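Local atomic coordinates of thiamin pyrophosphokinase (Geobacillus thermodenitrificans, PDB entry 3K94), a protein that probably catalyses the transfer of pyrophosphate from ATP to thiamin, giving thiamin diphosphate, the coenzyme form of vitamin B1. Residues 33-36 with 37-40; 49-52 with 53-56; 14-17 with 18-21; 73-76 with 77-80; 103-106 with 107-110. One frame throughout, in Å; residues are numbered along the deposited sequence.

Contact 1: residues 33-36 with 37-40; sequences GTMT and LLEA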
loop_
_atom_site.group_PDB
_atom_site.type_symbol
_atom_site.label_atom_id
_atom_site.label_comp_id
_atom_site.label_asym_id
_atom_site.label_seq_id
_atom_site.Cartn_x
_atom_site.Cartn_y
_atom_site.Cartn_z
ATOM N N GLY B 33 14.643 1.165 -12.692
ATOM C CA GLY B 33 13.871 2.280 -13.216
ATOM C C GLY B 33 14.621 3.035 -14.316
ATOM O O GLY B 33 14.018 3.653 -15.185
ATOM N N THR B 34 15.944 2.989 -14.276
ATOM C CA THR B 34 16.763 3.652 -15.287
ATOM C C THR B 34 16.539 3.077 -16.686
ATOM O O THR B 34 16.550 3.819 -17.669
ATOM C CB THR B 34 18.270 3.594 -14.924
ATOM O OG1 THR B 34 18.507 4.416 -13.777
ATOM C CG2 THR B 34 19.132 4.087 -16.087
HETATM N N MSE B 35 16.344 1.761 -16.772
HETATM C CA MSE B 35 16.056 1.111 -18.053
HETATM C C MSE B 35 14.732 1.612 -18.657
HETATM O O MSE B 35 14.618 1.779 -19.874
HETATM C CB MSE B 35 16.008 -0.420 -17.906
HETATM C CG MSE B 35 17.267 -1.059 -17.406
HETATM SE SE MSE B 35 18.836 -0.341 -18.361
HETATM C CE MSE B 35 18.340 -0.853 -20.202
ATOM N N THR B 36 13.733 1.841 -17.804
ATOM C CA THR B 36 12.451 2.393 -18.261
ATOM C C THR B 36 12.660 3.756 -18.923
ATOM O O THR B 36 12.103 4.030 -19.994
ATOM C CB THR B 36 11.447 2.527 -17.105
ATOM O OG1 THR B 36 11.235 1.241 -16.515
ATOM C CG2 THR B 36 10.101 3.093 -17.601
ATOM N N LEU B 37 13.472 4.600 -18.291
ATOM C CA LEU B 37 13.837 5.893 -18.869
ATOM C C LEU B 37 14.515 5.734 -20.235
ATOM O O LEU B 37 14.159 6.425 -21.186
ATOM C CB LEU B 37 14.743 6.681 -17.921
ATOM C CG LEU B 37 14.130 7.005 -16.549
ATOM C CD1 LEU B 37 15.158 7.640 -15.616
ATOM C CD2 LEU B 37 12.912 7.905 -16.700
ATOM N N LEU B 38 15.491 4.833 -20.324
ATOM C CA LEU B 38 16.216 4.621 -21.582
ATOM C C LEU B 38 15.222 4.241 -22.673
ATOM O O LEU B 38 15.322 4.697 -23.807
ATOM C CB LEU B 38 17.254 3.505 -21.434
ATOM C CG LEU B 38 18.443 3.381 -22.402
ATOM C CD1 LEU B 38 18.782 1.921 -22.648
ATOM C CD2 LEU B 38 18.222 4.095 -23.722
ATOM N N GLU B 39 14.265 3.395 -22.314
ATOM C CA GLU B 39 13.290 2.902 -23.273
ATOM C C GLU B 39 12.414 4.014 -23.820
ATOM O O GLU B 39 12.010 3.971 -24.981
ATOM C CB GLU B 39 12.426 1.804 -22.651
ATOM C CG GLU B 39 13.189 0.527 -22.380
ATOM C CD GLU B 39 13.798 -0.060 -23.643
ATOM O OE1 GLU B 39 13.271 0.216 -24.746
ATOM O OE2 GLU B 39 14.803 -0.800 -23.532
ATOM N N ALA B 40 12.130 5.009 -22.984
ATOM C CA ALA B 40 11.324 6.161 -23.395
ATOM C C ALA B 40 12.180 7.185 -24.146
ATOM O O ALA B 40 11.675 8.166 -24.682
ATOM C CB ALA B 40 10.675 6.808 -22.182
#
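The selenomethionine M35 and L38 meet one turn apart on helix 33-40, the helix of the beta-alpha-beta crossover that carries the chain from strand 28-30 to strand 46-48. Their side chains run alongside each other and point the same way, and M35 CE comes to 3.7 Å from L38 CD1. Repeated bending puts the methyl there: CG of M35 stands beside the backbone N, and the chain turns again at chi2 (-46°) and chi3. This is the tightly packed flank. D58 and L62 of helix 56-65 lie against M35, L62 also reaches T34, and A65 of the same helix meets L38, so the pair forms part of the seam between two neighbouring helices. M35 is buried and L38 partly so; L37 leaves the helix in another direction, to W27, and is buried, its CG 3.6 Å from G33 O.

Four successive i to i+4 bonds hold the backbone, from the N-H groups of L37, L38, E39 and A40 to the carbonyls of G33, T34, M35 and T36; E39 N to M35 O measures 2.9 Å. Toward the last turn the surroundings open up. The exposed E39 is the loose member: no side chain of residues 33-36 grips its carboxylate, and its ion pair with K61, through OE2, is long and weak. Its stem is closer in. The chain bends at chi2 only beyond CG, and CG itself, set beside the backbone N, rests 3.1 Å from M35 O, the same carbonyl oxygen that accepts the N-H of E39.

Contact 2: residues 49-52 with 53-56; sequences GDFD and SLPA
F51 and L54 form a local i to i+3 contact on the surface, across a short 3-10 turn in the loop that leads from strand 46-48 to helix 56-65. The turn is closed by the backbone: L54 N donates to F51 O over 3.1 Å, and the bond is nearly straight at hydrogen (164°). One residue earlier S53 N reaches D50 O, a weak bond at 3.3 Å.

Over this frame the two apolar side chains cross obliquely. L54 brings a single methyl, CD1, to the rim of the F51 ring, near the ring plane and not over a face, with CD1 4.1 Å from F51 CD2. It is a light touch, and L54 makes it with a chi1 of -28°, well away from a staggered value.

The polar side of the turn is bridged by a water. It accepts from D50 N at 2.8 Å and lies 2.9 Å from S53 OG, which is turned back beside its own backbone N.

Around the turn, G49, at backbone angles where a CB would run into the preceding carbonyl oxygen, is hydrogen-bonded through its backbone to W72 at the end of strand 71-72, and S53 touches D31. P55 takes the N-cap position of helix 56-65, and that helix receives both apolar side chains, F51 on V59 and L62, and L54 on V59.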
loop_
_atom_site.group_PDB
_atom_site.type_symbol
_atom_site.label_atom_id
_atom_site.label_comp_id
_atom_site.label_asym_id
_atom_site.label_seq_id
_atom_site.Cartn_x
_atom_site.Cartn_y
_atom_site.Cartn_z
ATOM N N GLY B 49 21.664 3.537 -7.396
ATOM C CA GLY B 49 21.583 2.091 -7.311
ATOM C C GLY B 49 22.844 1.422 -7.825
ATOM O O GLY B 49 23.762 2.088 -8.327
ATOM N N ASP B 50 22.888 0.103 -7.684
ATOM C CA ASP B 50 23.981 -0.711 -8.192
ATOM C C ASP B 50 23.562 -1.339 -9.504
ATOM O O ASP B 50 22.373 -1.549 -9.749
ATOM C CB ASP B 50 24.325 -1.833 -7.208
ATOM C CG ASP B 50 25.043 -1.330 -5.975
ATOM O OD1 ASP B 50 25.671 -0.248 -6.032
ATOM O OD2 ASP B 50 24.979 -2.028 -4.946
ATOM N N PHE B 51 24.544 -1.668 -10.333
ATOM C CA PHE B 51 24.265 -2.339 -11.596
ATOM C C PHE B 51 23.887 -3.819 -11.435
ATOM O O PHE B 51 23.413 -4.451 -12.384
ATOM C CB PHE B 51 25.439 -2.183 -12.555
ATOM C CG PHE B 51 25.755 -0.760 -12.894
ATOM C CD1 PHE B 51 26.867 -0.133 -12.346
ATOM C CD2 PHE B 51 24.940 -0.042 -13.754
ATOM C CE1 PHE B 51 27.165 1.184 -12.658
ATOM C CE2 PHE B 51 25.233 1.277 -14.068
ATOM C CZ PHE B 51 26.346 1.889 -13.517
ATOM N N ASP B 52 24.086 -4.373 -10.243
ATOM C CA ASP B 52 23.655 -5.743 -9.966
ATOM C C ASP B 52 22.130 -5.861 -10.064
ATOM O O ASP B 52 21.577 -6.958 -10.212
ATOM C CB ASP B 52 24.105 -6.169 -8.570
ATOM C CG ASP B 52 25.564 -6.554 -8.519
ATOM O OD1 ASP B 52 26.235 -6.468 -9.572
ATOM O OD2 ASP B 52 26.033 -6.951 -7.426
ATOM N N SER B 53 21.460 -4.718 -9.971
ATOM C CA SER B 53 20.002 -4.669 -9.994
ATOM C C SER B 53 19.428 -4.656 -11.411
ATOM O O SER B 53 18.208 -4.621 -11.587
ATOM C CB SER B 53 19.498 -3.451 -9.215
ATOM O OG SER B 53 19.858 -3.546 -7.850
ATOM N N LEU B 54 20.302 -4.675 -12.414
ATOM C CA LEU B 54 19.856 -4.754 -13.801
ATOM C C LEU B 54 20.401 -6.030 -14.436
ATOM O O LEU B 54 21.452 -6.508 -14.039
ATOM C CB LEU B 54 20.343 -3.537 -14.592
ATOM C CG LEU B 54 20.596 -2.211 -13.863
ATOM C CD1 LEU B 54 21.127 -1.165 -14.840
ATOM C CD2 LEU B 54 19.356 -1.699 -13.184
ATOM N N PRO B 55 19.678 -6.596 -15.420
ATOM C CA PRO B 55 20.238 -7.743 -16.152
ATOM C C PRO B 55 21.521 -7.331 -16.884
ATOM O O PRO B 55 21.664 -6.163 -17.251
ATOM C CB PRO B 55 19.142 -8.088 -17.167
ATOM C CG PRO B 55 17.863 -7.522 -16.569
ATOM C CD PRO B 55 18.293 -6.288 -15.818
ATOM N N ALA B 56 22.433 -8.271 -17.108
ATOM C CA ALA B 56 23.683 -7.938 -17.762
ATOM C C ALA B 56 23.436 -7.259 -19.107
ATOM O O ALA B 56 24.096 -6.272 -19.436
ATOM C CB ALA B 56 24.558 -9.177 -17.923
HETATM O O HOH W 1 20.855 -1.235 -6.395
#

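Contact 3: residues 14-17 with 18-21; sequences LPDL and RFYD
D16 turns its CG away from the backbone N (chi1 176°) and R18 kinks its chain at chi3, and these two rotations bring carboxylate and guanidinium together. They form a salt bridge, D16 OD2 to R18 NH2 at 2.8 Å, with the two planes 54° apart, so the groups meet at a slant instead of lying flat in a paired fork. The other oxygen of the carboxylate works on the backbone: R18 N donates to D16 OD1 over 3.0 Å, approaching from 51° out of the carboxylate plane. A side-chain oxygen bound to the N-H two residues on makes this an Asx turn, and it leads into a 3-10 turn in the long loop between strands 4-6 and 28-30. There F19 N binds D16 O at 3.1 Å and Y20 N binds L17 O at 2.8 Å.

The F19 ring also comes up to the carboxylate, its CE2 3.2 Å from D16 OD2. Replacing D16 by an alanine is likely to leave R18 N without the oxygen that closes the Asx turn and the guanidinium without its salt-bridge partner, freer to swing.

Inward from this exposed edge, Y20 crosses P15 at about a right angle, with P15 CB 3.6 Å from Y20 CE2. D16 O sits at the edge of the same tyrosine ring, near its plane. The ring packs edge-to-face with F99 and, like P15, touches V127 of strand 125-128. L17 is the buried member, its side chain lodged against V6 of strand 4-6, W27 and T36 of helix 33-40.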
loop_
_atom_site.group_PDB
_atom_site.type_symbol
_atom_site.label_atom_id
_atom_site.label_comp_id
_atom_site.label_asym_id
_atom_site.label_seq_id
_atom_site.Cartn_x
_atom_site.Cartn_y
_atom_site.Cartn_z
ATOM N N LEU B 14 3.447 1.068 -13.887
ATOM C CA LEU B 14 3.839 2.423 -14.302
ATOM C C LEU B 14 2.795 3.052 -15.215
ATOM O O LEU B 14 2.242 2.379 -16.067
ATOM C CB LEU B 14 5.167 2.393 -15.070
ATOM C CG LEU B 14 6.426 1.847 -14.397
ATOM C CD1 LEU B 14 7.558 1.759 -15.415
ATOM C CD2 LEU B 14 6.838 2.693 -13.218
ATOM N N PRO B 15 2.535 4.358 -15.050
ATOM C CA PRO B 15 1.792 5.036 -16.119
ATOM C C PRO B 15 2.668 5.133 -17.366
ATOM O O PRO B 15 3.868 4.821 -17.307
ATOM C CB PRO B 15 1.570 6.452 -15.574
ATOM C CG PRO B 15 2.270 6.539 -14.257
ATOM C CD PRO B 15 3.092 5.293 -14.058
ATOM N N ASP B 16 2.078 5.553 -18.477
ATOM C CA ASP B 16 2.847 5.919 -19.663
ATOM C C ASP B 16 3.583 7.230 -19.356
ATOM O O ASP B 16 2.965 8.285 -19.201
ATOM C CB ASP B 16 1.909 6.086 -20.873
ATOM C CG ASP B 16 2.636 6.558 -22.138
ATOM O OD1 ASP B 16 3.870 6.749 -22.114
ATOM O OD2 ASP B 16 1.956 6.738 -23.167
ATOM N N LEU B 17 4.903 7.157 -19.260
ATOM C CA LEU B 17 5.704 8.296 -18.815
ATOM C C LEU B 17 5.688 9.462 -19.800
ATOM O O LEU B 17 5.978 10.606 -19.433
ATOM C CB LEU B 17 7.146 7.854 -18.549
ATOM C CG LEU B 17 7.307 6.816 -17.432
ATOM C CD1 LEU B 17 8.787 6.578 -17.170
ATOM C CD2 LEU B 17 6.581 7.269 -16.164
ATOM N N ARG B 18 5.343 9.182 -21.052
ATOM C CA ARG B 18 5.265 10.246 -22.035
ATOM C C ARG B 18 4.281 11.309 -21.580
ATOM O O ARG B 18 4.416 12.480 -21.921
ATOM C CB ARG B 18 4.855 9.701 -23.396
ATOM C CG ARG B 18 5.886 8.787 -24.025
ATOM C CD ARG B 18 5.341 8.189 -25.301
ATOM N NE ARG B 18 3.889 8.070 -25.234
ATOM C CZ ARG B 18 3.157 7.332 -26.062
ATOM N NH1 ARG B 18 3.744 6.634 -27.027
ATOM N NH2 ARG B 18 1.837 7.290 -25.919
ATOM N N PHE B 19 3.290 10.911 -20.799
ATOM C CA PHE B 19 2.284 11.880 -20.377
ATOM C C PHE B 19 2.724 12.650 -19.147
ATOM O O PHE B 19 2.070 13.603 -18.739
ATOM C CB PHE B 19 0.918 11.215 -20.193
ATOM C CG PHE B 19 0.320 10.736 -21.486
ATOM C CD1 PHE B 19 -0.066 11.648 -22.462
ATOM C CD2 PHE B 19 0.175 9.382 -21.746
ATOM C CE1 PHE B 19 -0.598 11.221 -23.665
ATOM C CE2 PHE B 19 -0.365 8.948 -22.946
ATOM C CZ PHE B 19 -0.748 9.870 -23.909
ATOM N N TYR B 20 3.858 12.248 -18.579
ATOM C CA TYR B 20 4.435 12.965 -17.449
ATOM C C TYR B 20 5.709 13.698 -17.840
ATOM O O TYR B 20 6.446 14.173 -16.983
ATOM C CB TYR B 20 4.700 12.011 -16.278
ATOM C CG TYR B 20 3.421 11.565 -15.610
ATOM C CD1 TYR B 20 2.873 12.292 -14.560
ATOM C CD2 TYR B 20 2.734 10.444 -16.062
ATOM C CE1 TYR B 20 1.681 11.888 -13.954
ATOM C CE2 TYR B 20 1.540 10.049 -15.476
ATOM C CZ TYR B 20 1.030 10.765 -14.420
ATOM O OH TYR B 20 -0.145 10.356 -13.843
ATOM N N ASP B 21 5.965 13.792 -19.138
ATOM C CA ASP B 21 7.191 14.431 -19.632
ATOM C C ASP B 21 6.922 15.893 -19.989
ATOM O O ASP B 21 5.804 16.258 -20.301
ATOM C CB ASP B 21 7.722 13.666 -20.844
ATOM C CG ASP B 21 9.048 14.209 -21.353
ATOM O OD1 ASP B 21 9.870 14.698 -20.542
ATOM O OD2 ASP B 21 9.262 14.131 -22.574
#

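Contact 4: residues 73-76 with 77-80; sequences PAEK and DKTD
E75 and K78 are the two ends of a type II beta turn, with K76 at the phi/psi of its second position (-61°/136°) and D77 at positive phi (73°). The closing bond, K78 N to E75 O, is weak at 3.4 Å. A water sits between the two arms of the loop, below the turn. It accepts from E75 N at 2.8 Å. On the other arm it faces K78 O and lies 2.7 Å from D80 OD1. More acceptors surround it than it has protons, so these are best regarded as shared.

Outside the turn, the side chains of E75 and K78 lie next to each other and point the same way. What touches is the carboxylate oxygen OE1 of E75 and the CD methylene of K78, 3.9 Å apart; OE1 stays 4.4 Å from K78 NZ, too far for a salt bridge. At the base of the loop D80 folds inward and puts OD1 3.3 Å from A74 CB.

The loop spans the gap between strand 71-72 and helix 80-88. T79 is N-cap of that helix, its OG1 bonded to E82 N, while E75 and K78 both rest on I83. On the strand side A74 N is held by D50 OD1, and the like-charged carboxylates of D80 and D31, just past strand 28-30, come close.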
loop_
_atom_site.group_PDB
_atom_site.type_symbol
_atom_site.label_atom_id
_atom_site.label_comp_id
_atom_site.label_asym_id
_atom_site.label_seq_id
_atom_site.Cartn_x
_atom_site.Cartn_y
_atom_site.Cartn_z
ATOM N N PRO B 73 26.081 5.036 -6.221
ATOM C CA PRO B 73 26.006 3.645 -5.771
ATOM C C PRO B 73 25.053 3.484 -4.600
ATOM O O PRO B 73 24.804 4.447 -3.877
ATOM C CB PRO B 73 27.444 3.350 -5.337
ATOM C CG PRO B 73 27.978 4.672 -4.926
ATOM C CD PRO B 73 27.369 5.661 -5.876
ATOM N N ALA B 74 24.516 2.279 -4.433
ATOM C CA ALA B 74 23.684 1.973 -3.289
ATOM C C ALA B 74 24.469 2.204 -2.007
ATOM O O ALA B 74 25.684 1.998 -1.960
ATOM C CB ALA B 74 23.183 0.537 -3.362
ATOM N N GLU B 75 23.772 2.648 -0.970
ATOM C CA GLU B 75 24.399 2.896 0.315
ATOM C C GLU B 75 23.862 1.929 1.357
ATOM O O GLU B 75 22.687 1.549 1.312
ATOM C CB GLU B 75 24.143 4.331 0.758
ATOM C CG GLU B 75 24.745 5.388 -0.163
ATOM C CD GLU B 75 24.440 6.805 0.299
ATOM O OE1 GLU B 75 24.148 6.997 1.503
ATOM O OE2 GLU B 75 24.494 7.728 -0.540
ATOM N N LYS B 76 24.719 1.532 2.296
ATOM C CA LYS B 76 24.292 0.660 3.386
ATOM C C LYS B 76 23.199 1.316 4.226
ATOM O O LYS B 76 23.283 2.501 4.559
ATOM C CB LYS B 76 25.478 0.298 4.284
ATOM C CG LYS B 76 26.548 -0.552 3.620
ATOM C CD LYS B 76 26.937 -1.735 4.506
ATOM C CE LYS B 76 27.255 -1.303 5.932
ATOM N NZ LYS B 76 28.472 -0.453 6.002
ATOM N N ASP B 77 22.170 0.543 4.559
ATOM C CA ASP B 77 21.126 1.003 5.480
ATOM C C ASP B 77 20.159 2.048 4.909
ATOM O O ASP B 77 19.407 2.682 5.656
ATOM C CB ASP B 77 21.758 1.531 6.769
ATOM C CG ASP B 77 22.482 0.451 7.540
ATOM O OD1 ASP B 77 21.823 -0.546 7.913
ATOM O OD2 ASP B 77 23.704 0.599 7.768
ATOM N N LYS B 78 20.183 2.213 3.588
ATOM C CA LYS B 78 19.271 3.108 2.890
ATOM C C LYS B 78 18.829 2.446 1.586
ATOM O O LYS B 78 19.620 1.771 0.937
ATOM C CB LYS B 78 19.975 4.417 2.557
ATOM C CG LYS B 78 20.136 5.412 3.691
ATOM C CD LYS B 78 20.582 6.761 3.099
ATOM C CE LYS B 78 20.521 7.899 4.101
ATOM N NZ LYS B 78 21.659 7.826 5.048
ATOM N N THR B 79 17.575 2.634 1.195
ATOM C CA THR B 79 17.140 2.148 -0.107
ATOM C C THR B 79 17.596 3.134 -1.177
ATOM O O THR B 79 17.933 4.280 -0.878
ATOM C CB THR B 79 15.613 1.970 -0.195
ATOM O OG1 THR B 79 14.977 3.241 -0.066
ATOM C CG2 THR B 79 15.106 1.046 0.910
ATOM N N ASP B 80 17.598 2.685 -2.423
ATOM C CA ASP B 80 17.985 3.536 -3.534
ATOM C C ASP B 80 16.997 4.679 -3.758
ATOM O O ASP B 80 17.388 5.766 -4.170
ATOM C CB ASP B 80 18.151 2.690 -4.794
ATOM C CG ASP B 80 19.232 1.635 -4.632
ATOM O OD1 ASP B 80 20.182 1.888 -3.863
ATOM O OD2 ASP B 80 19.133 0.556 -5.254
HETATM O O HOH W 2 20.995 2.701 -1.436
#

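Contact 5: residues 103-106 with 107-110; sequences GGRL and DHLF
R105 and D107 meet where the loop after strand 97-99 winds into helix 106-118, at the interface with the second subunit. They form a salt bridge: R105 NH2 donates to D107 OD2 over 2.9 Å, using the syn lone pair of that oxygen. The fit is not flat. The acceptor is tilted 22° from the guanidinium plane, and the two groups are turned 50° against each other. D107 reaches back because its CG takes the crowded position between backbone N and carbonyl carbon (chi1 54°).

While D107 meets the guanidinium at its edge, H108 lies over a face. Its NE2 is 3.6 Å from R105 NH1, and nearer the backbone R105 CB sits over the imidazole, 4.3 Å from the centroid of the H108 ring, in a CH-pi contact. The chain beneath is tied by H108 N to R105 O (3.1 Å) and, one turn into the helix, by F110 N to L106 O (3.0 Å). The F110 ring turns its edge to that same carbonyl, with CD2 3.1 Å from L106 O.

The second subunit adds to this cluster: its S209 accepts from R105 NE, its Y151 makes a cation-pi contact with R105, and its S153 bonds to D107 OD2. A leucine in place of R105 would probably leave D107 without its cationic mate and the second subunit's Y151 and S209 without their partner. With D107 OD2 gripped by an arginine of its own chain and a serine of the other, the chemistry is consistent with a carboxylate whose position is set jointly by both subunits.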
loop_
_atom_site.group_PDB
_atom_site.type_symbol
_atom_site.label_atom_id
_atom_site.label_comp_id
_atom_site.label_asym_id
_atom_site.label_seq_id
_atom_site.Cartn_x
_atom_site.Cartn_y
_atom_site.Cartn_z
ATOM N N GLY B 103 3.608 -1.721 -5.654
ATOM C CA GLY B 103 3.509 -3.091 -6.132
ATOM C C GLY B 103 4.574 -4.034 -5.589
ATOM O O GLY B 103 5.580 -3.593 -5.029
ATOM N N GLY B 104 4.345 -5.338 -5.748
ATOM C CA GLY B 104 5.321 -6.333 -5.341
ATOM C C GLY B 104 5.396 -6.483 -3.832
ATOM O O GLY B 104 4.387 -6.693 -3.180
ATOM N N ARG B 105 6.596 -6.384 -3.272
ATOM C CA ARG B 105 6.755 -6.493 -1.829
ATOM C C ARG B 105 6.192 -5.243 -1.168
ATOM O O ARG B 105 6.609 -4.132 -1.469
ATOM C CB ARG B 105 8.222 -6.724 -1.451
ATOM C CG ARG B 105 8.680 -8.158 -1.709
ATOM C CD ARG B 105 10.185 -8.346 -1.437
ATOM N NE ARG B 105 10.588 -7.820 -0.130
ATOM C CZ ARG B 105 11.831 -7.437 0.158
ATOM N NH1 ARG B 105 12.774 -7.526 -0.772
ATOM N NH2 ARG B 105 12.130 -6.960 1.365
ATOM N N LEU B 106 5.231 -5.430 -0.274
ATOM C CA LEU B 106 4.541 -4.302 0.347
ATOM C C LEU B 106 5.441 -3.469 1.250
ATOM O O LEU B 106 5.164 -2.293 1.456
ATOM C CB LEU B 106 3.328 -4.799 1.158
ATOM C CG LEU B 106 2.122 -5.328 0.376
ATOM C CD1 LEU B 106 1.094 -5.887 1.346
ATOM C CD2 LEU B 106 1.505 -4.242 -0.518
ATOM N N ASP B 107 6.497 -4.071 1.820
ATOM C CA ASP B 107 7.408 -3.294 2.667
ATOM C C ASP B 107 8.089 -2.172 1.869
ATOM O O ASP B 107 8.448 -1.136 2.425
ATOM C CB ASP B 107 8.431 -4.165 3.434
ATOM C CG ASP B 107 9.235 -5.101 2.534
ATOM O OD1 ASP B 107 8.912 -5.261 1.345
ATOM O OD2 ASP B 107 10.192 -5.713 3.046
ATOM N N HIS B 108 8.217 -2.358 0.559
ATOM C CA HIS B 108 8.732 -1.282 -0.301
ATOM C C HIS B 108 7.787 -0.079 -0.372
ATOM O O HIS B 108 8.206 1.068 -0.171
ATOM C CB HIS B 108 9.060 -1.799 -1.709
ATOM C CG HIS B 108 10.205 -2.766 -1.740
ATOM N ND1 HIS B 108 10.456 -3.596 -2.815
ATOM C CD2 HIS B 108 11.156 -3.049 -0.817
ATOM C CE1 HIS B 108 11.513 -4.344 -2.554
ATOM N NE2 HIS B 108 11.956 -4.033 -1.347
ATOM N N LEU B 109 6.511 -0.337 -0.648
ATOM C CA LEU B 109 5.523 0.740 -0.669
ATOM C C LEU B 109 5.441 1.449 0.687
ATOM O O LEU B 109 5.391 2.675 0.772
ATOM C CB LEU B 109 4.139 0.220 -1.062
ATOM C CG LEU B 109 3.001 1.220 -0.807
ATOM C CD1 LEU B 109 3.111 2.451 -1.680
ATOM C CD2 LEU B 109 1.635 0.565 -0.998
ATOM N N PHE B 110 5.438 0.677 1.752
ATOM C CA PHE B 110 5.237 1.274 3.070
ATOM C C PHE B 110 6.458 2.058 3.501
ATOM O O PHE B 110 6.334 3.106 4.113
ATOM C CB PHE B 110 4.815 0.221 4.098
ATOM C CG PHE B 110 3.356 -0.136 3.999
ATOM C CD1 PHE B 110 2.399 0.659 4.600
ATOM C CD2 PHE B 110 2.945 -1.227 3.266
ATOM C CE1 PHE B 110 1.065 0.346 4.495
ATOM C CE2 PHE B 110 1.608 -1.543 3.155
ATOM C CZ PHE B 110 0.669 -0.760 3.767
#

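Overall arrangement
Contacts 1, 2 and 4 follow one another along the parallel half of the large sheet, in loops and a helix that connect its strands. Contacts 2 and 4 have centres 13 Å apart and touch, with G49 CA 3.5 Å from D80 OD2. Contact 1 joins contact 2 through M35 SE and L54 CD1 (4.3 Å), and contact 3 through T36 CG2 and L14 CD1 (3.6 Å). Contact 5 stands apart at the dimer interface, its nearest atoms about 6 Å from contact 4. D50 of contact 2 and D80 of contact 4, with D31 beside them, are consistent with an ATP-magnesium site as in other thiamin pyrophosphokinases; the assignment is inferred from the family.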